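Local coordinates for neutral proteinase inhibitor ScNPI (Streptomyces caespitosus, PDB 4HWX), which inhibits serine endopeptidases, probably of the subtilisin type, as a secreted homodimer, and apparently a second class of peptidase as well, at residues 15-20 against 74-79; 11-16 against 23-28; 49-54 against 83-88. One frame throughout, in Å; residues are numbered along the deposited sequence.

Contact 1. Residues 15-20 against 74-79; sequences QGSGEP and FDPVTV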
# COMPACT_ATOMS: atom_id res chain seq x y z
N GLN A 15 4.72 -13.92 -7.56
CA GLN A 15 5.01 -15.27 -8.05
C GLN A 15 5.30 -16.13 -6.82
O GLN A 15 6.36 -15.97 -6.19
CB GLN A 15 6.19 -15.24 -9.04
CG GLN A 15 6.46 -16.58 -9.72
CD GLN A 15 7.73 -16.50 -10.53
OE1 GLN A 15 7.71 -16.29 -11.75
NE2 GLN A 15 8.87 -16.58 -9.85
N GLY A 16 4.33 -16.94 -6.43
CA GLY A 16 4.41 -17.78 -5.23
C GLY A 16 3.20 -17.65 -4.33
O GLY A 16 2.17 -17.08 -4.72
N SER A 17 3.31 -18.19 -3.10
CA SER A 17 2.22 -18.21 -2.11
C SER A 17 2.19 -16.99 -1.17
O SER A 17 1.33 -16.92 -0.29
CB SER A 17 2.30 -19.49 -1.28
OG SER A 17 2.07 -20.63 -2.11
N GLY A 18 3.11 -16.04 -1.36
CA GLY A 18 3.18 -14.84 -0.54
C GLY A 18 4.22 -14.87 0.57
O GLY A 18 4.06 -14.22 1.60
N GLU A 19 5.30 -15.63 0.36
CA GLU A 19 6.42 -15.70 1.30
C GLU A 19 7.21 -14.39 1.19
O GLU A 19 7.35 -13.91 0.07
CB GLU A 19 7.32 -16.92 1.00
CG GLU A 19 6.64 -18.27 1.14
CD GLU A 19 6.26 -18.67 2.55
OE1 GLU A 19 7.09 -19.31 3.24
OE2 GLU A 19 5.13 -18.34 2.98
N PRO A 20 7.74 -13.81 2.30
CA PRO A 20 8.48 -12.52 2.18
C PRO A 20 9.58 -12.51 1.11
O PRO A 20 9.94 -11.44 0.62
CB PRO A 20 9.10 -12.33 3.58
CG PRO A 20 8.92 -13.66 4.29
CD PRO A 20 7.68 -14.25 3.71
N PHE A 74 0.06 -26.83 -10.28
CA PHE A 74 0.15 -25.93 -9.14
C PHE A 74 1.39 -25.06 -9.32
O PHE A 74 2.51 -25.56 -9.32
CB PHE A 74 0.21 -26.70 -7.80
CG PHE A 74 0.33 -25.84 -6.57
CD1 PHE A 74 -0.71 -25.02 -6.16
CD2 PHE A 74 1.49 -25.88 -5.79
CE1 PHE A 74 -0.59 -24.23 -5.01
CE2 PHE A 74 1.60 -25.11 -4.62
CZ PHE A 74 0.55 -24.30 -4.24
N ASP A 75 1.16 -23.76 -9.55
CA ASP A 75 2.23 -22.79 -9.74
C ASP A 75 1.64 -21.51 -9.19
O ASP A 75 1.10 -20.71 -9.95
CB ASP A 75 2.64 -22.75 -11.23
CG ASP A 75 3.93 -22.01 -11.50
OD1 ASP A 75 4.49 -21.40 -10.55
OD2 ASP A 75 4.42 -22.09 -12.65
N PRO A 76 1.59 -21.42 -7.84
CA PRO A 76 0.81 -20.35 -7.19
C PRO A 76 1.22 -18.93 -7.51
O PRO A 76 2.40 -18.61 -7.74
CB PRO A 76 0.98 -20.66 -5.69
CG PRO A 76 2.23 -21.49 -5.60
CD PRO A 76 2.14 -22.35 -6.84
N VAL A 77 0.19 -18.08 -7.54
CA VAL A 77 0.26 -16.65 -7.80
C VAL A 77 -0.64 -15.98 -6.75
O VAL A 77 -1.79 -16.40 -6.55
CB VAL A 77 -0.09 -16.28 -9.29
CG1 VAL A 77 -1.49 -16.77 -9.70
CG2 VAL A 77 0.03 -14.78 -9.53
N THR A 78 -0.11 -14.96 -6.07
CA THR A 78 -0.82 -14.28 -4.98
C THR A 78 -1.06 -12.82 -5.31
O THR A 78 -0.16 -12.12 -5.77
CB THR A 78 -0.00 -14.47 -3.68
OG1 THR A 78 0.06 -15.88 -3.42
CG2 THR A 78 -0.60 -13.72 -2.45
N VAL A 79 -2.29 -12.37 -5.07
CA VAL A 79 -2.67 -10.97 -5.24
C VAL A 79 -2.70 -10.35 -3.84
O VAL A 79 -3.05 -11.03 -2.87
CB VAL A 79 -4.00 -10.74 -6.00
CG1 VAL A 79 -3.87 -11.13 -7.47
CG2 VAL A 79 -5.20 -11.44 -5.36
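Thr78 reaches from strand 77-82 into the loop that follows strand 8-15, and its hydroxyl ties the two together. Its CB points toward the loop and lies 3.6 Å from Gly16 O. With chi1 at -62°, OG1 stands beside the backbone N, anti to the carbonyl carbon, and this places it to donate to Gly16 O over 2.8 Å, only slightly tilted from that carbonyl's plane. The same OG1 lies 3.3 Å from Ser17 C, whereas the methyl CG2 is the branch that does not do the touching. A threonine suits the place because its hydroxyl sits on CB itself, close enough to reach Gly16 O. Gly16 also gives its N-H to Pro76 O (2.9 Å), a bent bond at 132° that meets the carbonyl from above its plane. The backbone of Gly16, with phi 130°, would press a CB against the carbonyl of Gln15, and Gly18 is under the same kind of constraint, which explains both glycines. Pro76 turns its ring toward the loop, where CG meets Ser17 OG at 3.6 Å; on its own segment, its CD sits over the centre of the Phe74 ring. Gln15 and Val77 form an antiparallel non-hydrogen-bonded pair where the loop leaves the sheet. Beyond the contact, Thr78 OG1 also bonds Thr95 OG1 of strand 88-96, while Val77 touches Val13 of strand 8-15 and Met102 of helix 99-105.

Contact 2. Residues 11-16 against 23-28; sequences FTVIQG and TVLRAT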
# COMPACT_ATOMS: atom_id res chain seq x y z
N PHE A 11 -1.70 -2.36 -5.04
CA PHE A 11 -2.03 -3.72 -5.45
C PHE A 11 -0.81 -4.39 -6.04
O PHE A 11 -0.11 -3.77 -6.82
CB PHE A 11 -3.18 -3.73 -6.47
CG PHE A 11 -4.40 -2.99 -5.97
CD1 PHE A 11 -5.24 -3.57 -5.03
CD2 PHE A 11 -4.67 -1.70 -6.40
CE1 PHE A 11 -6.33 -2.87 -4.52
CE2 PHE A 11 -5.77 -0.99 -5.90
CZ PHE A 11 -6.61 -1.60 -4.98
N THR A 12 -0.54 -5.64 -5.66
CA THR A 12 0.61 -6.35 -6.23
C THR A 12 0.19 -7.76 -6.66
O THR A 12 -0.82 -8.31 -6.20
CB THR A 12 1.86 -6.40 -5.31
OG1 THR A 12 1.82 -7.53 -4.44
CG2 THR A 12 2.14 -5.09 -4.55
N VAL A 13 1.00 -8.34 -7.54
CA VAL A 13 0.85 -9.72 -8.00
C VAL A 13 2.22 -10.37 -7.76
O VAL A 13 3.24 -9.89 -8.27
CB VAL A 13 0.36 -9.83 -9.46
CG1 VAL A 13 0.27 -11.28 -9.90
CG2 VAL A 13 -0.98 -9.13 -9.65
N ILE A 14 2.22 -11.44 -6.96
CA ILE A 14 3.41 -12.14 -6.51
C ILE A 14 3.51 -13.56 -7.10
O ILE A 14 2.54 -14.32 -7.10
CB ILE A 14 3.39 -12.18 -4.95
CG1 ILE A 14 3.34 -10.76 -4.35
CG2 ILE A 14 4.58 -12.97 -4.40
CD1 ILE A 14 3.05 -10.72 -2.80
N GLN A 15 4.72 -13.92 -7.56
CA GLN A 15 5.01 -15.27 -8.05
C GLN A 15 5.30 -16.13 -6.82
O GLN A 15 6.36 -15.97 -6.19
CB GLN A 15 6.19 -15.24 -9.04
CG GLN A 15 6.46 -16.58 -9.72
CD GLN A 15 7.73 -16.50 -10.53
OE1 GLN A 15 7.71 -16.29 -11.75
NE2 GLN A 15 8.87 -16.58 -9.85
N GLY A 16 4.33 -16.94 -6.43
CA GLY A 16 4.41 -17.78 -5.23
C GLY A 16 3.20 -17.65 -4.33
O GLY A 16 2.17 -17.08 -4.72
N THR A 23 9.11 -13.25 -5.44
CA THR A 23 9.28 -12.21 -6.45
C THR A 23 7.95 -11.51 -6.72
O THR A 23 6.94 -12.16 -7.01
CB THR A 23 9.85 -12.85 -7.73
OG1 THR A 23 11.14 -13.38 -7.42
CG2 THR A 23 9.95 -11.87 -8.90
N VAL A 24 7.97 -10.17 -6.67
CA VAL A 24 6.80 -9.35 -6.97
C VAL A 24 6.86 -9.13 -8.48
O VAL A 24 7.81 -8.52 -8.96
CB VAL A 24 6.78 -8.03 -6.15
CG1 VAL A 24 5.57 -7.16 -6.52
CG2 VAL A 24 6.80 -8.32 -4.65
N LEU A 25 5.87 -9.65 -9.22
CA LEU A 25 5.83 -9.54 -10.68
C LEU A 25 5.46 -8.13 -11.13
O LEU A 25 6.07 -7.59 -12.05
CB LEU A 25 4.83 -10.58 -11.27
CG LEU A 25 5.12 -12.08 -10.98
CD1 LEU A 25 3.96 -12.97 -11.46
CD2 LEU A 25 6.43 -12.54 -11.65
N ARG A 26 4.42 -7.54 -10.52
CA ARG A 26 3.94 -6.23 -10.94
C ARG A 26 3.13 -5.59 -9.83
O ARG A 26 2.65 -6.28 -8.93
CB ARG A 26 3.12 -6.33 -12.27
CG ARG A 26 1.89 -7.23 -12.20
CD ARG A 26 1.33 -7.49 -13.59
NE ARG A 26 0.14 -8.33 -13.53
CZ ARG A 26 0.16 -9.65 -13.49
NH1 ARG A 26 1.31 -10.31 -13.53
NH2 ARG A 26 -0.97 -10.34 -13.40
N ALA A 27 2.98 -4.28 -9.90
CA ALA A 27 2.24 -3.52 -8.89
C ALA A 27 1.69 -2.23 -9.44
O ALA A 27 2.26 -1.66 -10.38
CB ALA A 27 3.16 -3.20 -7.71
N THR A 28 0.58 -1.74 -8.82
CA THR A 28 0.01 -0.43 -9.14
C THR A 28 -0.40 0.34 -7.88
O THR A 28 -0.69 -0.27 -6.84
CB THR A 28 -1.22 -0.51 -10.06
OG1 THR A 28 -2.21 -1.34 -9.46
CG2 THR A 28 -0.89 -0.96 -11.48
O HOH W 1 9.14 -16.02 -6.51
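Val13 O is gripped by two successive N-H groups of the facing strand: Leu25 N at 2.8 Å and, more weakly, Arg26 N at 3.5 Å. This is a classic beta bulge in the antiparallel hairpin of strands 8-15 and 23-32, part of the sheet of the subtilisin inhibitor fold. The extra residue shifts the register by one, so Thr12 pairs with Ala27 but Ile14 with Val24. On the Phe11 side of the bulge the pairing is regular, with Phe11 and Thr28 exchanging two backbone bonds; Thr28 OG1, at the edge of the Phe11 ring, is buried with no polar partner in the model. Leu25, turned toward the partner strand, uses its branched end to pack on Gln15, Leu25 CD2 lying 3.8 Å from Gln15 CB; the two side chains cross at about a right angle. Val13 and Arg26 run side by side. The arginine chain is extended from CG to NE, which carries the guanidinium along the valine until Val13 CG1 lies 3.5 Å above its plane, offset toward the rim. Arg26 NE donates to Phe114 O. On the other face, Thr12 and Ile14 pack on Arg89 of the second subunit, Val24 on its Gly87 and Ala27 on its Val84. At the hairpin's turn end, a water donates to Gln15 O (2.8 Å) and accepts from Thr23 N (3.0 Å).

Contact 3. Residues 49-54 against 83-88; sequences ALNATD and GVLNGR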
# COMPACT_ATOMS: atom_id res chain seq x y z
N ALA A 49 -15.04 -0.34 -8.44
CA ALA A 49 -15.00 -1.78 -8.13
C ALA A 49 -14.70 -2.01 -6.64
O ALA A 49 -15.40 -2.80 -6.00
CB ALA A 49 -13.97 -2.49 -9.00
N LEU A 50 -13.76 -1.23 -6.07
CA LEU A 50 -13.43 -1.29 -4.63
C LEU A 50 -14.61 -0.87 -3.78
O LEU A 50 -14.97 -1.55 -2.81
CB LEU A 50 -12.21 -0.41 -4.32
CG LEU A 50 -10.88 -0.92 -4.81
CD1 LEU A 50 -9.78 0.09 -4.48
CD2 LEU A 50 -10.56 -2.30 -4.21
N ASN A 51 -15.26 0.24 -4.16
CA ASN A 51 -16.44 0.72 -3.44
C ASN A 51 -17.58 -0.31 -3.48
O ASN A 51 -18.28 -0.46 -2.49
CB ASN A 51 -16.90 2.07 -4.00
CG ASN A 51 -16.05 3.23 -3.51
OD1 ASN A 51 -15.45 3.19 -2.43
ND2 ASN A 51 -15.97 4.29 -4.30
N ALA A 52 -17.73 -1.05 -4.59
CA ALA A 52 -18.80 -2.05 -4.73
C ALA A 52 -18.67 -3.23 -3.73
O ALA A 52 -19.66 -3.91 -3.48
CB ALA A 52 -18.85 -2.58 -6.16
N THR A 53 -17.45 -3.49 -3.19
CA THR A 53 -17.21 -4.60 -2.25
C THR A 53 -17.68 -4.26 -0.84
O THR A 53 -17.78 -5.16 0.00
CB THR A 53 -15.72 -4.98 -2.20
OG1 THR A 53 -14.98 -3.96 -1.52
CG2 THR A 53 -15.13 -5.28 -3.58
N ASP A 54 -17.87 -2.95 -0.56
CA ASP A 54 -18.22 -2.38 0.75
C ASP A 54 -17.12 -2.73 1.80
O ASP A 54 -17.42 -2.99 2.96
CB ASP A 54 -19.63 -2.85 1.19
CG ASP A 54 -20.28 -2.00 2.26
OD1 ASP A 54 -20.06 -0.76 2.27
OD2 ASP A 54 -21.05 -2.56 3.08
N GLY A 83 -3.49 -0.71 2.18
CA GLY A 83 -3.64 0.73 2.26
C GLY A 83 -4.82 1.14 3.09
O GLY A 83 -5.02 0.61 4.19
N VAL A 84 -5.61 2.07 2.56
CA VAL A 84 -6.80 2.55 3.26
C VAL A 84 -7.92 2.70 2.24
O VAL A 84 -7.65 3.10 1.11
CB VAL A 84 -6.52 3.84 4.09
CG1 VAL A 84 -5.99 4.99 3.23
CG2 VAL A 84 -7.74 4.29 4.89
N LEU A 85 -9.15 2.34 2.61
CA LEU A 85 -10.32 2.43 1.76
C LEU A 85 -11.45 3.03 2.56
O LEU A 85 -11.90 2.41 3.53
CB LEU A 85 -10.69 1.03 1.19
CG LEU A 85 -11.98 0.93 0.32
CD1 LEU A 85 -11.91 1.86 -0.91
CD2 LEU A 85 -12.20 -0.51 -0.16
N ASN A 86 -11.88 4.24 2.17
CA ASN A 86 -12.95 5.00 2.82
C ASN A 86 -12.69 5.08 4.35
O ASN A 86 -13.60 4.83 5.14
CB ASN A 86 -14.34 4.42 2.47
CG ASN A 86 -14.65 4.46 0.99
OD1 ASN A 86 -14.40 5.47 0.29
ND2 ASN A 86 -15.18 3.37 0.45
N GLY A 87 -11.44 5.36 4.72
CA GLY A 87 -11.00 5.50 6.10
C GLY A 87 -10.61 4.23 6.84
O GLY A 87 -10.08 4.34 7.94
N ARG A 88 -10.87 3.03 6.29
CA ARG A 88 -10.48 1.80 7.00
C ARG A 88 -9.26 1.16 6.38
O ARG A 88 -9.18 1.01 5.16
CB ARG A 88 -11.60 0.76 7.15
CG ARG A 88 -12.59 0.61 6.01
CD ARG A 88 -14.01 0.49 6.56
NE ARG A 88 -14.47 -0.89 6.63
CZ ARG A 88 -15.48 -1.40 5.91
NH1 ARG A 88 -16.15 -0.63 5.07
NH2 ARG A 88 -15.82 -2.67 6.04
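Leu50, near the end of helix 43-52, points its CB toward Leu85, whose two methyls meet it: Leu85 CD1 lies 4.1 Å from Leu50 CB, and CD2 lies near both that CB and the carbonyl oxygen of Leu50. Leu85 achieves this with CG anti to its backbone N (chi1 177°), which extends the side chain from the strand to the helix; leucine suits both places, being apolar and long enough to bridge backbones whose nearest CA atoms are 8.0 Å apart. Next, Asn51 swings its amide to the opposing turn, where OD1 accepts from Asn86 ND2 at 2.9 Å. The bond is nearly straight at 169°, and the two amide planes are only 16° apart although the side chains cross at about a right angle. Asn51 ND2 binds a glycerol, probably from the crystallisation liquor. The opposing residues form a type I' beta turn, Leu85 to Arg88, linking the short strand 84-85 to strand 88-96; asparagine and glycine suit its two central positions because both have positive phi. Replacing Asn86 by an alanine would probably leave Asn51 OD1 without this donor and its amide freer to turn, and strain the turn at positive phi. His4, seen to bind zinc in a structure of this protein, has its side chain about 6 Å from that of Asn86, though no zinc is bound to this chain in the present model. Thr53 then turns back on the helix, its OG1 donating to Leu50 O over 2.7 Å in the carbonyl plane while Thr53 N adds a backbone bond. At Asp54 the chain leaves helical geometry with positive phi; Asp54 O lies at the edge of the guanidinium, near its plane, and takes weak bonds from Arg88 NH1 at 3.4 Å and NH2 at 3.5 Å.

Overall arrangement
All three contacts reach one antiparallel sheet. Contacts 1 and 2 are neighbours, their centres about 9 Å apart, and share Gln15 and Gly16. Strand 8-15 lies between 23-32 and 77-82, with contact 2 on one flank and contact 1 at its end on the other; Ile14 N approaches Thr78 O there. Contact 3 sits on the opposite side of the chain's centre, about 24 Å from contact 1 and 20 Å from contact 2, yet the Phe11 ring touches Leu50 of helix 43-52. Along the chain, contact 2 closes before contact 3 opens, whereas contacts 1 and 3 interleave. Ala27 of contact 2 packs on Val84 of the second subunit, and Val84 of contact 3 on its Ala27, so this sheet takes part in the homodimer contact.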